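Local coordinates for YPM (Yersinia pseudotuberculosis, PDB 1PM4), which acts as a superantigenic mitogen, a bacterial toxin with a jelly-roll fold that probably stimulates T cells through their receptors together with MHC class II molecules, at residues A[52-55]-A[59-62]; A[64-67]-A[71-74]; A[11-14]-A[18-21]. All coordinates share one frame; numbering follows the deposited sequence.

Contact 1 of 3, residues A[52-55]-A[59-62]; sequences LRNV and GWGE
R53 and G61 hold each other through both of their peptide groups: R53 N donates to G61 O at 2.9 Å and G61 N donates to R53 O, also at 2.9 Å. Nearer the turn, V55 N makes a third backbone bond, to G59 O at 2.9 Å. G59 has a positive phi of 133°, a backbone shape suited to a residue without a side chain.

On either side of this central pair lie two non-hydrogen-bonded pairs, L52 with E62 and N54 with W60, whose side chains all leave on the same face of the sheet. The most intimate side-chain contact is that of N54 with W60. With CG of W60 beside its backbone N (chi1 -72°), the indole folds back over the neighbouring strand, and N54 CB sits 3.9 Å from the centroid of the six-membered ring, squarely over its face in a CH-pi contact. N54 OD1 lies over the same face of the indole, 3.8 Å from W60 CE2, with the amide plane inclined to the indole rather than stacked flat on it. L52 O meets the ring edge at W60 CZ3 (3.8 Å), while L52 CD2 packs 3.6 Å from E62 N. The charged ends turn elsewhere: the guanidinium of R53 pairs with D76, and E62 OE1 bonds to R65 and to E75 N of the second subunit.

Residues 59-61 also pair with a strand of the second subunit, so the sheet continues across the interface. Within the chain the whole is the closing end of an antiparallel beta hairpin, strands 47-54 and 59-67, the latter being the outermost strand of its jelly-roll sheet within the chain.

Contact 2 of 3, residues A[64-67]-A[71-74]; sequences KRND and PLKY
K64 and L72 run alongside each other, pointing opposite ways, with the aliphatic part of the lysine against the leucine branch. K64 CG is 3.6 Å from L72 CD2, and the next carbon, CD, follows at the same spacing. The lysine starts from the crowded position, CG between the backbone N and the carbonyl carbon (chi1 54°), and bends again at chi3 (92°). That second bend carries its ammonium group over to the backbone of the other segment, where NZ bonds to K73 O at 2.7 Å, almost in line with the carbonyl. A water joins the same two residues by a second route, accepting from K73 N at 2.9 Å and from K64 NZ at a longer 3.3 Å. On its way K64 CE lies at the edge of the Y74 ring, near its plane, with Y74 CB 4.1 Å away.

N66, further along the same strand, also reaches L72, its side chain crossing it at a slant. N66 OD1 rests 3.4 Å from L72 CG, a polar atom against a hydrocarbon branch point, and its ND2 stays 3.8 Å from P71 O.

No main-chain hydrogen bond links the two segments, which run nearly antiparallel but belong to different sheets. K64 and N66 bond through their backbones to strand 47-54, L72 and Y74 to strand 32-39. The contact joins strands 59-67 and 72-78, each outermost in its sheet within the chain; L72 and Y74 also pack on L51 of strand 47-54. E62 and R65 of the third subunit approach its K64 end, E62 through a long, weak ion pair.

Contact 3 of 3, residues A[11-14]-A[18-21]; sequences GTIQ and EVCI
I13 and V19 mark the nearest approach of two roughly antiparallel segments, yet their CA atoms are still 7.2 Å apart and no hydrogen bond crosses between the backbones. Such a spacing fits the jelly-roll sandwich: strand 6-13 lies at the border of one sheet and strand 18-23 at the border of the other, and the chain steps from sheet to sheet through the short turn between them. Each segment bonds instead to its own sheet, I13 to S96 and G11 to Y98, V19 to I88 and I21 to W86.

What spans the gap is a small apolar contact. The side chains of I13 and V19 both leave the backbone toward the opposite segment, then pass side by side, head to tail. CG1 of I13 stands anti to the backbone N (chi1 -174°) and the chain stays extended beyond it, which sends CD1 out to the far strand; there it comes within 4.1 Å of E18 CA. Both residues also touch Y98 of strand 96-103, while I13 reaches I88 as well. C20, the next residue along, points elsewhere and is tied by a disulfide to C117 near the C-terminus. Across the seam itself, the branch of V19 that makes the contact is CG2, set beside its own backbone N, 3.9 Å from I13 CD1 and 4.0 Å from I13 CG1.

The three contacts follow one another along the chain, contact 3 first, then 1, then 2, and each spans a short turn between consecutive strands. Contact 1 stays inside one sheet, whereas contacts 2 and 3 bridge the two sheets of the jelly roll at different borders, their centres about 17 Å apart. Contacts 1 and 2 share strand 59-67, have centres about 15 Å apart and touch where R53 NE packs 4.0 Å from Y74 CE2. Contact 3 lies about 19 Å from contact 1 between centres and does not touch it. Contacts 1 and 2 also meet other subunits, whereas contact 3 meets none in the assembly.

Contact 1 of 3, residues A[52-55]-A[59-62]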
loop_
_atom_site.group_PDB
_atom_site.type_symbol
_atom_site.label_atom_id
_atom_site.label_comp_id
_atom_site.label_asym_id
_atom_site.label_seq_id
_atom_site.Cartn_x
_atom_site.Cartn_y
_atom_site.Cartn_z
ATOM N N LEU A 52 -9.161 -1.673 5.416
ATOM C CA LEU A 52 -8.609 -2.925 5.876
ATOM C C LEU A 52 -9.178 -4.093 5.081
ATOM O O LEU A 52 -10.374 -4.087 4.697
ATOM C CB LEU A 52 -8.903 -3.089 7.323
ATOM C CG LEU A 52 -8.584 -1.884 8.241
ATOM C CD1 LEU A 52 -9.458 -2.060 9.442
ATOM C CD2 LEU A 52 -7.210 -1.943 8.586
ATOM N N ARG A 53 -8.343 -5.104 4.879
ATOM C CA ARG A 53 -8.772 -6.364 4.271
ATOM C C ARG A 53 -8.528 -7.541 5.184
ATOM O O ARG A 53 -7.555 -7.553 5.918
ATOM C CB ARG A 53 -8.114 -6.584 2.896
ATOM C CG ARG A 53 -9.220 -6.933 1.859
ATOM C CD ARG A 53 -8.811 -7.203 0.381
ATOM N NE ARG A 53 -9.900 -7.091 -0.624
ATOM C CZ ARG A 53 -11.177 -7.454 -0.442
ATOM N NH1 ARG A 53 -11.608 -7.946 0.705
ATOM N NH2 ARG A 53 -12.050 -7.305 -1.425
ATOM N N ASN A 54 -9.399 -8.545 5.132
ATOM C CA ASN A 54 -9.142 -9.777 5.846
ATOM C C ASN A 54 -8.208 -10.618 4.966
ATOM O O ASN A 54 -8.516 -10.941 3.832
ATOM C CB ASN A 54 -10.417 -10.536 6.184
ATOM C CG ASN A 54 -10.243 -11.476 7.397
ATOM O OD1 ASN A 54 -11.189 -11.736 8.179
ATOM N ND2 ASN A 54 -9.014 -11.980 7.563
ATOM N N VAL A 55 -7.073 -10.974 5.514
ATOM C CA VAL A 55 -5.881 -11.300 4.717
ATOM C C VAL A 55 -5.837 -12.724 4.117
ATOM O O VAL A 55 -5.614 -12.902 2.883
ATOM C CB VAL A 55 -4.645 -10.996 5.578
ATOM C CG1 VAL A 55 -3.396 -11.695 5.084
ATOM C CG2 VAL A 55 -4.436 -9.493 5.594
ATOM N N GLY A 59 -6.304 -12.573 9.869
ATOM C CA GLY A 59 -6.674 -11.370 10.544
ATOM C C GLY A 59 -6.849 -10.234 9.549
ATOM O O GLY A 59 -6.964 -10.428 8.365
ATOM N N TRP A 60 -6.869 -9.023 10.063
ATOM C CA TRP A 60 -7.155 -7.852 9.260
ATOM C C TRP A 60 -5.888 -7.037 9.096
ATOM O O TRP A 60 -5.114 -6.901 10.060
ATOM C CB TRP A 60 -8.201 -7.042 10.011
ATOM C CG TRP A 60 -9.510 -7.653 10.005
ATOM C CD1 TRP A 60 -10.054 -8.457 10.948
ATOM C CD2 TRP A 60 -10.505 -7.471 8.999
ATOM N NE1 TRP A 60 -11.329 -8.802 10.585
ATOM C CE2 TRP A 60 -11.624 -8.207 9.383
ATOM C CE3 TRP A 60 -10.553 -6.741 7.818
ATOM C CZ2 TRP A 60 -12.784 -8.281 8.601
ATOM C CZ3 TRP A 60 -11.705 -6.819 7.034
ATOM C CH2 TRP A 60 -12.812 -7.571 7.454
ATOM N N GLY A 61 -5.687 -6.486 7.911
ATOM C CA GLY A 61 -4.534 -5.680 7.583
ATOM C C GLY A 61 -4.861 -4.463 6.740
ATOM O O GLY A 61 -5.586 -4.543 5.713
ATOM N N GLU A 62 -4.235 -3.345 7.060
ATOM C CA GLU A 62 -4.430 -2.142 6.250
ATOM C C GLU A 62 -3.937 -2.323 4.800
ATOM O O GLU A 62 -2.885 -2.853 4.564
ATOM C CB GLU A 62 -3.726 -0.984 6.928
ATOM C CG GLU A 62 -3.590 0.246 6.066
ATOM C CD GLU A 62 -3.079 1.425 6.876
ATOM O OE1 GLU A 62 -2.959 1.327 8.118
ATOM O OE2 GLU A 62 -2.836 2.463 6.256
#

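Contact 2 of 3, residues A[64-67]-A[71-74]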
loop_
_atom_site.group_PDB
_atom_site.type_symbol
_atom_site.label_atom_id
_atom_site.label_comp_id
_atom_site.label_asym_id
_atom_site.label_seq_id
_atom_site.Cartn_x
_atom_site.Cartn_y
_atom_site.Cartn_z
ATOM N N LYS A 64 -4.535 0.653 2.536
ATOM C CA LYS A 64 -4.108 2.015 2.348
ATOM C C LYS A 64 -5.026 2.910 3.162
ATOM O O LYS A 64 -5.996 2.432 3.678
ATOM C CB LYS A 64 -4.207 2.491 0.892
ATOM C CG LYS A 64 -5.548 2.320 0.299
ATOM C CD LYS A 64 -5.565 2.930 -1.160
ATOM C CE LYS A 64 -5.253 2.006 -2.287
ATOM N NZ LYS A 64 -4.940 2.987 -3.519
ATOM N N ARG A 65 -4.674 4.178 3.207
ATOM C CA ARG A 65 -5.406 5.197 3.944
ATOM C C ARG A 65 -5.392 6.551 3.289
ATOM O O ARG A 65 -4.524 6.887 2.483
ATOM C CB ARG A 65 -4.883 5.356 5.389
ATOM C CG ARG A 65 -3.504 5.981 5.478
ATOM C CD ARG A 65 -2.995 6.232 6.874
ATOM N NE ARG A 65 -2.930 5.002 7.650
ATOM C CZ ARG A 65 -2.886 4.964 8.966
ATOM N NH1 ARG A 65 -2.832 6.092 9.656
ATOM N NH2 ARG A 65 -2.793 3.790 9.621
ATOM N N ASN A 66 -6.350 7.388 3.650
ATOM C CA ASN A 66 -6.401 8.730 3.070
ATOM C C ASN A 66 -6.977 9.678 4.076
ATOM O O ASN A 66 -7.714 9.267 5.022
ATOM C CB ASN A 66 -7.260 8.723 1.784
ATOM C CG ASN A 66 -6.561 8.143 0.576
ATOM O OD1 ASN A 66 -6.686 6.923 0.266
ATOM N ND2 ASN A 66 -5.858 9.028 -0.174
ATOM N N ASP A 67 -6.743 10.954 3.881
ATOM C CA ASP A 67 -7.369 11.941 4.706
ATOM C C ASP A 67 -8.831 12.108 4.290
ATOM O O ASP A 67 -9.252 11.647 3.234
ATOM C CB ASP A 67 -6.659 13.293 4.549
ATOM C CG ASP A 67 -5.178 13.222 4.846
ATOM O OD1 ASP A 67 -4.746 12.565 5.843
ATOM O OD2 ASP A 67 -4.373 13.806 4.076
ATOM N N PRO A 71 -10.469 10.595 -2.024
ATOM C CA PRO A 71 -10.956 9.232 -2.310
ATOM C C PRO A 71 -9.876 8.170 -2.289
ATOM O O PRO A 71 -8.699 8.444 -2.583
ATOM C CB PRO A 71 -11.676 9.333 -3.667
ATOM C CG PRO A 71 -11.561 10.746 -4.088
ATOM C CD PRO A 71 -10.772 11.568 -3.097
ATOM N N LEU A 72 -10.284 6.986 -1.846
ATOM C CA LEU A 72 -9.497 5.798 -1.732
ATOM C C LEU A 72 -10.044 4.856 -2.785
ATOM O O LEU A 72 -11.245 4.545 -2.766
ATOM C CB LEU A 72 -9.724 5.202 -0.380
ATOM C CG LEU A 72 -8.788 4.199 0.212
ATOM C CD1 LEU A 72 -8.840 4.351 1.762
ATOM C CD2 LEU A 72 -9.096 2.777 -0.276
ATOM N N LYS A 73 -9.181 4.418 -3.680
ATOM C CA LYS A 73 -9.546 3.430 -4.708
ATOM C C LYS A 73 -8.591 2.280 -4.637
ATOM O O LYS A 73 -7.387 2.501 -4.415
ATOM C CB LYS A 73 -9.438 4.036 -6.093
ATOM C CG LYS A 73 -10.278 5.237 -6.312
ATOM C CD LYS A 73 -10.412 5.556 -7.773
ATOM C CE LYS A 73 -11.008 6.922 -7.971
ATOM N NZ LYS A 73 -11.090 7.298 -9.366
ATOM N N TYR A 74 -9.120 1.075 -4.857
ATOM C CA TYR A 74 -8.332 -0.160 -4.783
ATOM C C TYR A 74 -8.953 -1.268 -5.633
ATOM O O TYR A 74 -10.106 -1.571 -5.501
ATOM C CB TYR A 74 -8.233 -0.622 -3.323
ATOM C CG TYR A 74 -7.660 -2.003 -3.135
ATOM C CD1 TYR A 74 -6.315 -2.224 -3.113
ATOM C CD2 TYR A 74 -8.511 -3.068 -3.022
ATOM C CE1 TYR A 74 -5.835 -3.531 -2.987
ATOM C CE2 TYR A 74 -8.049 -4.349 -2.885
ATOM C CZ TYR A 74 -6.734 -4.574 -2.880
ATOM O OH TYR A 74 -6.361 -5.913 -2.697
HETATM O O HOH W 1 -6.607 5.776 -3.733
#

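Contact 3 of 3, residues A[11-14]-A[18-21]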
loop_
_atom_site.group_PDB
_atom_site.type_symbol
_atom_site.label_atom_id
_atom_site.label_comp_id
_atom_site.label_asym_id
_atom_site.label_seq_id
_atom_site.Cartn_x
_atom_site.Cartn_y
_atom_site.Cartn_z
ATOM N N GLY A 11 -23.448 9.565 9.904
ATOM C CA GLY A 11 -23.538 9.465 11.339
ATOM C C GLY A 11 -22.799 10.598 12.016
ATOM O O GLY A 11 -22.522 11.639 11.403
ATOM N N THR A 12 -22.519 10.381 13.298
ATOM C CA THR A 12 -21.783 11.317 14.102
ATOM C C THR A 12 -20.700 10.550 14.820
ATOM O O THR A 12 -20.967 9.426 15.269
ATOM C CB THR A 12 -22.748 11.908 15.162
ATOM O OG1 THR A 12 -23.843 12.598 14.492
ATOM C CG2 THR A 12 -22.067 12.946 15.973
ATOM N N ILE A 13 -19.475 11.091 14.823
ATOM C CA ILE A 13 -18.361 10.362 15.457
ATOM C C ILE A 13 -17.815 11.221 16.547
ATOM O O ILE A 13 -17.447 12.401 16.368
ATOM C CB ILE A 13 -17.295 9.955 14.417
ATOM C CG1 ILE A 13 -16.236 9.085 15.084
ATOM C CG2 ILE A 13 -16.749 11.176 13.629
ATOM C CD1 ILE A 13 -15.283 8.454 14.106
ATOM N N GLN A 14 -17.855 10.705 17.748
ATOM C CA GLN A 14 -17.377 11.430 18.898
ATOM C C GLN A 14 -15.886 11.778 18.819
ATOM O O GLN A 14 -15.122 11.155 18.069
ATOM C CB GLN A 14 -17.662 10.582 20.149
ATOM C CG GLN A 14 -19.183 10.634 20.456
ATOM C CD GLN A 14 -19.681 9.406 21.197
ATOM O OE1 GLN A 14 -19.041 8.344 21.141
ATOM N NE2 GLN A 14 -20.777 9.563 21.917
ATOM N N GLU A 18 -13.524 5.971 16.894
ATOM C CA GLU A 18 -13.296 5.229 15.673
ATOM C C GLU A 18 -14.570 4.476 15.351
ATOM O O GLU A 18 -15.197 3.921 16.287
ATOM C CB GLU A 18 -12.095 4.313 15.737
ATOM C CG GLU A 18 -12.020 3.382 16.909
ATOM C CD GLU A 18 -10.818 2.448 16.886
ATOM O OE1 GLU A 18 -9.724 2.993 16.651
ATOM O OE2 GLU A 18 -10.921 1.229 17.217
ATOM N N VAL A 19 -14.956 4.443 14.091
ATOM C CA VAL A 19 -16.154 3.746 13.651
ATOM C C VAL A 19 -15.753 2.898 12.460
ATOM O O VAL A 19 -15.065 3.405 11.560
ATOM C CB VAL A 19 -17.242 4.765 13.229
ATOM C CG1 VAL A 19 -18.372 4.042 12.514
ATOM C CG2 VAL A 19 -17.823 5.517 14.447
ATOM N N CYS A 20 -16.119 1.595 12.470
ATOM C CA CYS A 20 -15.796 0.706 11.381
ATOM C C CYS A 20 -17.059 0.216 10.676
ATOM O O CYS A 20 -18.058 -0.151 11.350
ATOM C CB CYS A 20 -14.981 -0.493 11.875
ATOM S SG CYS A 20 -13.266 -0.126 12.188
ATOM N N ILE A 21 -16.993 0.222 9.354
ATOM C CA ILE A 21 -18.103 -0.129 8.491
ATOM C C ILE A 21 -17.619 -1.270 7.600
ATOM O O ILE A 21 -16.584 -1.181 6.935
ATOM C CB ILE A 21 -18.603 1.110 7.690
ATOM C CG1 ILE A 21 -19.136 2.152 8.677
ATOM C CG2 ILE A 21 -19.703 0.694 6.657
ATOM C CD1 ILE A 21 -19.606 3.386 8.054
#